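Local structure of L-threonine 3-dehydrogenase (Clostridioides difficile, 7OL1) at residues A[132-137]-A[245-250]; A[188-193]-A[237-242]. The protein probably catalyses the NAD-dependent oxidation of L-threonine at its secondary hydroxyl group, as a dehydrogenase of the epimerase/dehydratase family. All coordinates share one frame; numbering follows the deposited sequence.

Contact 1: A[132-137]-A[245-250]; sequences KFFTPS and DLIEAP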
loop_
_atom_site.group_PDB
_atom_site.type_symbol
_atom_site.label_atom_id
_atom_site.label_comp_id
_atom_site.label_asym_id
_atom_site.label_seq_id
_atom_site.Cartn_x
_atom_site.Cartn_y
_atom_site.Cartn_z
ATOM N N LYS A 132 -12.651 12.557 14.001
ATOM C CA LYS A 132 -13.152 11.994 12.744
ATOM C C LYS A 132 -12.101 12.350 11.704
ATOM O O LYS A 132 -11.674 13.513 11.680
ATOM C CB LYS A 132 -14.541 12.571 12.455
ATOM C CG LYS A 132 -15.589 12.197 13.498
ATOM C CD LYS A 132 -16.999 12.538 13.085
ATOM C CE LYS A 132 -17.520 13.780 13.771
ATOM N NZ LYS A 132 -17.957 13.484 15.157
ATOM N N PHE A 133 -11.705 11.376 10.896
ATOM C CA PHE A 133 -10.628 11.527 9.901
ATOM C C PHE A 133 -11.101 10.981 8.544
ATOM O O PHE A 133 -11.155 9.755 8.310
ATOM C CB PHE A 133 -9.336 10.896 10.436
ATOM C CG PHE A 133 -8.139 11.367 9.647
ATOM C CD1 PHE A 133 -7.493 12.540 9.976
ATOM C CD2 PHE A 133 -7.724 10.693 8.511
ATOM C CE1 PHE A 133 -6.422 12.990 9.225
ATOM C CE2 PHE A 133 -6.664 11.158 7.751
ATOM C CZ PHE A 133 -6.019 12.313 8.107
ATOM N N PHE A 134 -11.419 11.898 7.645
ATOM C CA PHE A 134 -11.801 11.610 6.254
ATOM C C PHE A 134 -10.620 11.862 5.313
ATOM O O PHE A 134 -10.183 12.970 5.235
ATOM C CB PHE A 134 -12.988 12.471 5.856
ATOM C CG PHE A 134 -13.517 12.149 4.487
ATOM C CD1 PHE A 134 -12.927 12.702 3.360
ATOM C CD2 PHE A 134 -14.570 11.273 4.332
ATOM C CE1 PHE A 134 -13.406 12.414 2.098
ATOM C CE2 PHE A 134 -15.046 10.979 3.070
ATOM C CZ PHE A 134 -14.469 11.555 1.960
ATOM N N THR A 135 -10.195 10.834 4.581
ATOM C CA THR A 135 -9.228 10.881 3.470
ATOM C C THR A 135 -9.906 10.422 2.184
ATOM O O THR A 135 -10.418 9.322 2.107
ATOM C CB THR A 135 -8.096 9.884 3.702
ATOM O OG1 THR A 135 -7.922 9.725 5.113
ATOM C CG2 THR A 135 -6.838 10.284 2.963
ATOM N N PRO A 136 -9.894 11.223 1.113
ATOM C CA PRO A 136 -10.371 10.765 -0.175
ATOM C C PRO A 136 -9.318 9.870 -0.821
ATOM O O PRO A 136 -8.182 10.076 -0.550
ATOM C CB PRO A 136 -10.534 12.045 -0.989
ATOM C CG PRO A 136 -9.546 13.014 -0.385
ATOM C CD PRO A 136 -9.380 12.599 1.064
ATOM N N SER A 137 -9.785 8.866 -1.562
ATOM C CA SER A 137 -9.017 7.918 -2.401
ATOM C C SER A 137 -9.518 8.094 -3.826
ATOM O O SER A 137 -10.152 9.117 -4.052
ATOM C CB SER A 137 -9.162 6.515 -1.906
ATOM O OG SER A 137 -8.248 5.668 -2.577
ATOM N N ASP A 245 -22.486 12.893 4.038
ATOM C CA ASP A 245 -23.354 11.709 4.314
ATOM C C ASP A 245 -22.482 10.659 5.012
ATOM O O ASP A 245 -22.865 10.241 6.138
ATOM C CB ASP A 245 -24.084 11.202 3.062
ATOM C CG ASP A 245 -25.125 12.164 2.473
ATOM O OD1 ASP A 245 -25.660 13.023 3.226
ATOM O OD2 ASP A 245 -25.388 12.063 1.247
ATOM N N LEU A 246 -21.293 10.371 4.455
ATOM C CA LEU A 246 -20.381 9.327 5.006
ATOM C C LEU A 246 -19.747 9.792 6.322
ATOM O O LEU A 246 -19.700 8.951 7.260
ATOM C CB LEU A 246 -19.313 8.880 3.996
ATOM C CG LEU A 246 -18.247 7.943 4.587
ATOM C CD1 LEU A 246 -18.876 6.744 5.275
ATOM C CD2 LEU A 246 -17.225 7.489 3.551
ATOM N N ILE A 247 -19.258 11.033 6.437
ATOM C CA ILE A 247 -18.565 11.448 7.706
ATOM C C ILE A 247 -19.503 11.200 8.903
ATOM O O ILE A 247 -19.004 10.692 9.969
ATOM C CB ILE A 247 -18.013 12.894 7.665
ATOM C CG1 ILE A 247 -16.647 12.949 6.969
ATOM C CG2 ILE A 247 -17.902 13.449 9.075
ATOM C CD1 ILE A 247 -16.289 14.273 6.336
ATOM N N GLU A 248 -20.797 11.505 8.695
ATOM C CA GLU A 248 -21.857 11.610 9.736
ATOM C C GLU A 248 -22.689 10.329 9.834
ATOM O O GLU A 248 -23.502 10.246 10.761
ATOM C CB GLU A 248 -22.767 12.800 9.428
ATOM C CG GLU A 248 -21.999 14.107 9.403
ATOM C CD GLU A 248 -22.801 15.346 9.738
ATOM O OE1 GLU A 248 -23.775 15.630 9.000
ATOM O OE2 GLU A 248 -22.435 16.035 10.718
ATOM N N ALA A 249 -22.495 9.372 8.930
ATOM C CA ALA A 249 -23.237 8.099 8.927
ATOM C C ALA A 249 -23.078 7.378 10.265
ATOM O O ALA A 249 -22.068 7.511 10.941
ATOM C CB ALA A 249 -22.777 7.237 7.786
ATOM N N PRO A 250 -24.070 6.557 10.679
ATOM C CA PRO A 250 -23.939 5.766 11.897
ATOM C C PRO A 250 -22.770 4.784 11.743
ATOM O O PRO A 250 -22.737 4.068 10.766
ATOM C CB PRO A 250 -25.298 5.043 12.015
ATOM C CG PRO A 250 -26.231 5.829 11.115
ATOM C CD PRO A 250 -25.348 6.310 9.985
#

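Contact 2: A[188-193]-A[237-242]; sequences VRFPGL and PDALQS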
loop_
_atom_site.group_PDB
_atom_site.type_symbol
_atom_site.label_atom_id
_atom_site.label_comp_id
_atom_site.label_asym_id
_atom_site.label_seq_id
_atom_site.Cartn_x
_atom_site.Cartn_y
_atom_site.Cartn_z
ATOM N N VAL A 188 -13.833 7.810 0.486
ATOM C CA VAL A 188 -14.508 7.391 -0.759
ATOM C C VAL A 188 -13.454 7.380 -1.851
ATOM O O VAL A 188 -12.505 8.139 -1.737
ATOM C CB VAL A 188 -15.672 8.330 -1.099
ATOM C CG1 VAL A 188 -16.728 8.317 -0.001
ATOM C CG2 VAL A 188 -15.182 9.738 -1.384
ATOM N N ARG A 189 -13.623 6.500 -2.830
ATOM C CA ARG A 189 -12.871 6.514 -4.097
ATOM C C ARG A 189 -13.672 7.360 -5.079
ATOM O O ARG A 189 -14.626 6.867 -5.672
ATOM C CB ARG A 189 -12.621 5.093 -4.604
ATOM C CG ARG A 189 -12.138 4.117 -3.540
ATOM C CD ARG A 189 -11.610 2.853 -4.201
ATOM N NE ARG A 189 -11.034 1.930 -3.242
ATOM C CZ ARG A 189 -11.572 0.794 -2.832
ATOM N NH1 ARG A 189 -12.738 0.371 -3.305
ATOM N NH2 ARG A 189 -10.903 0.058 -1.963
ATOM N N PHE A 190 -13.301 8.615 -5.215
ATOM C CA PHE A 190 -13.881 9.518 -6.229
ATOM C C PHE A 190 -13.482 9.055 -7.623
ATOM O O PHE A 190 -12.332 8.705 -7.914
ATOM C CB PHE A 190 -13.451 10.969 -6.013
ATOM C CG PHE A 190 -14.048 11.597 -4.791
ATOM C CD1 PHE A 190 -15.407 11.812 -4.707
ATOM C CD2 PHE A 190 -13.252 11.943 -3.713
ATOM C CE1 PHE A 190 -15.963 12.376 -3.570
ATOM C CE2 PHE A 190 -13.810 12.508 -2.578
ATOM C CZ PHE A 190 -15.161 12.736 -2.514
ATOM N N PRO A 191 -14.457 9.105 -8.536
ATOM C CA PRO A 191 -14.172 9.071 -9.958
ATOM C C PRO A 191 -13.809 10.465 -10.453
ATOM O O PRO A 191 -13.665 11.347 -9.641
ATOM C CB PRO A 191 -15.542 8.698 -10.528
ATOM C CG PRO A 191 -16.525 9.390 -9.604
ATOM C CD PRO A 191 -15.895 9.226 -8.237
ATOM N N GLY A 192 -13.743 10.624 -11.774
ATOM C CA GLY A 192 -13.762 11.939 -12.434
ATOM C C GLY A 192 -14.834 12.817 -11.825
ATOM O O GLY A 192 -15.995 12.387 -11.753
ATOM N N LEU A 193 -14.444 13.989 -11.339
ATOM C CA LEU A 193 -15.401 15.012 -10.889
ATOM C C LEU A 193 -15.468 16.120 -11.939
ATOM O O LEU A 193 -14.401 16.447 -12.583
ATOM C CB LEU A 193 -14.948 15.527 -9.525
ATOM C CG LEU A 193 -14.919 14.471 -8.428
ATOM C CD1 LEU A 193 -14.596 15.085 -7.075
ATOM C CD2 LEU A 193 -16.241 13.738 -8.362
ATOM N N PRO A 237 -21.535 18.588 -6.812
ATOM C CA PRO A 237 -22.480 18.615 -5.695
ATOM C C PRO A 237 -22.776 17.224 -5.130
ATOM O O PRO A 237 -22.850 17.132 -3.905
ATOM C CB PRO A 237 -23.774 19.256 -6.219
ATOM C CG PRO A 237 -23.542 19.442 -7.710
ATOM C CD PRO A 237 -22.054 19.312 -7.978
ATOM N N ASP A 238 -22.919 16.204 -5.995
ATOM C CA ASP A 238 -23.100 14.782 -5.574
ATOM C C ASP A 238 -21.923 14.356 -4.663
ATOM O O ASP A 238 -22.176 13.877 -3.515
ATOM C CB ASP A 238 -23.215 13.858 -6.790
ATOM C CG ASP A 238 -24.532 13.935 -7.555
ATOM O OD1 ASP A 238 -25.566 14.173 -6.851
ATOM O OD2 ASP A 238 -24.507 13.732 -8.859
ATOM N N ALA A 239 -20.682 14.558 -5.138
ATOM C CA ALA A 239 -19.425 14.188 -4.448
ATOM C C ALA A 239 -19.344 14.893 -3.089
ATOM O O ALA A 239 -19.015 14.208 -2.049
ATOM C CB ALA A 239 -18.242 14.519 -5.321
ATOM N N LEU A 240 -19.620 16.200 -3.065
ATOM C CA LEU A 240 -19.499 16.969 -1.806
ATOM C C LEU A 240 -20.480 16.349 -0.811
ATOM O O LEU A 240 -20.039 16.047 0.323
ATOM C CB LEU A 240 -19.729 18.465 -2.038
ATOM C CG LEU A 240 -18.742 19.151 -2.991
ATOM C CD1 LEU A 240 -19.056 20.633 -3.136
ATOM C CD2 LEU A 240 -17.314 18.985 -2.529
ATOM N N GLN A 241 -21.704 16.016 -1.239
ATOM C CA GLN A 241 -22.689 15.396 -0.302
ATOM C C GLN A 241 -22.208 14.030 0.218
ATOM O O GLN A 241 -22.392 13.816 1.454
ATOM C CB GLN A 241 -24.088 15.230 -0.877
ATOM C CG GLN A 241 -25.120 15.141 0.241
ATOM C CD GLN A 241 -25.380 16.506 0.825
ATOM O OE1 GLN A 241 -25.683 17.443 0.092
ATOM N NE2 GLN A 241 -25.274 16.628 2.141
ATOM N N SER A 242 -21.631 13.167 -0.646
ATOM C CA SER A 242 -20.949 11.881 -0.285
ATOM C C SER A 242 -20.141 12.031 1.006
ATOM O O SER A 242 -20.386 11.229 1.959
ATOM C CB SER A 242 -20.009 11.410 -1.360
ATOM O OG SER A 242 -20.534 11.722 -2.636
#

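Contact 1: A[132-137]-A[245-250]
Leu246 is the first residue of segment 245-250 to meet strand 132-138, and it does so with one methyl group: its CD2 lies at the rim of the Phe134 ring, near the ring plane and 4.1 Å from CE2. The two side chains cross at about a right angle, and CD2 is the leucine atom that touches the ring. Its backbone works separately, since Leu246 O accepts a bond from Arg186 NH1 on the adjacent strand.

Ile247 follows and makes the larger share of the contact. With CG1 held beside the backbone N (chi1 -83°), its longer branch is sent across the base of the aromatic side chain, again at about a right angle. There CG1 comes obliquely to the ring, 3.8 Å from Phe134 CD2, while CD1 lies as far from Phe134 CB. The phenylalanine answers with CG anti to its own backbone N (chi1 -175°), which carries the ring towards the helix. Lys132 CD lies 4.1 Å from Ile247 O and about as near to Ile247 CG2, a loose contact at the start of the strand. Ile94 of strand 92-95 touches both Phe134 and Ile247, filling in from the neighbouring strand of this Rossmann-type sheet.

Glu248 turns away from the strand. Its OE2 is bonded to Met22 N, and it remains 6.8 Å from Lys132 NZ, too far for a salt bridge. At Ala249 the chain tightens, with Ala249 N bonded to Leu246 O at 3.3 Å, and Ala249 O also reaches Arg186 NH1. No hydrogen bond joins the segments themselves. Between them the contact rests mainly on buried apolar side chains, while the charged arginine, placed among carbonyls near the helix C terminus, would probably complement the negative end of the helix dipole.

Contact 2: A[188-193]-A[237-242]
This is a buried, largely apolar helix-on-sheet contact without a hydrogen bond across it, in which Ala239 of helix 236-248 is met by Phe190 and Leu193 of strand 184-194 close to the centre of the chain. The alanine methyl is the shared element: Ala239 CB lies 3.6 Å from Phe190 CE1 and 3.7 Å from Leu193 CD2. Towards the ring it approaches obliquely, while Ala239 O lies in the ring plane at its edge, 3.9 Å from Phe190 CE1. In Phe190 the ring stands beside the backbone N (chi1 -69°), a rotation that brings its far edge to the helix although the CB itself is not aimed there. Within the strand, Val188 CG2 covers one face of the ring towards its rim.

In the Rossmann fold of this family, helices flank a largely parallel sheet, and the short side chain of Ala239 probably allows the close approach of helix and strand. Met234, on the strand that leads into the helix, touches both Leu193 and Ala239, and Ile34 of helix 33-46 also packs on Phe190.

The Ser242 hydroxyl is bonded within the helix, its OG lying 2.8 Å from Asp238 O and tilted out of the carbonyl plane. The same oxygen accepts Ser242 N at 3.0 Å, so one residue supplies both donors. The Asp238 carboxylate reaches Ser318 N. On the strand, Arg189 directs its guanidinium to a salt bridge with Glu171 and packs on Arg158 of the second subunit.

Of the segments involved, strand 132-138 comes first from the N terminus, then strand 184-194 parallel to it, and only later helix 236-248, which visits both. Residues 237-242 close the shorter loop back to 188-193 in contact 2; residues 245-250, about two turns further on, close the longer loop to 132-137 in contact 1. Contact 2 is thus nested inside the loop closed by contact 1, their centres about 12 Å apart. The strands are joined directly by a probable hydrogen bond from Ser137 N to Val188 O (2.8 Å), and Val188 also packs against Phe134 and Leu246. One helix is thereby seated along two neighbouring strands of the same sheet.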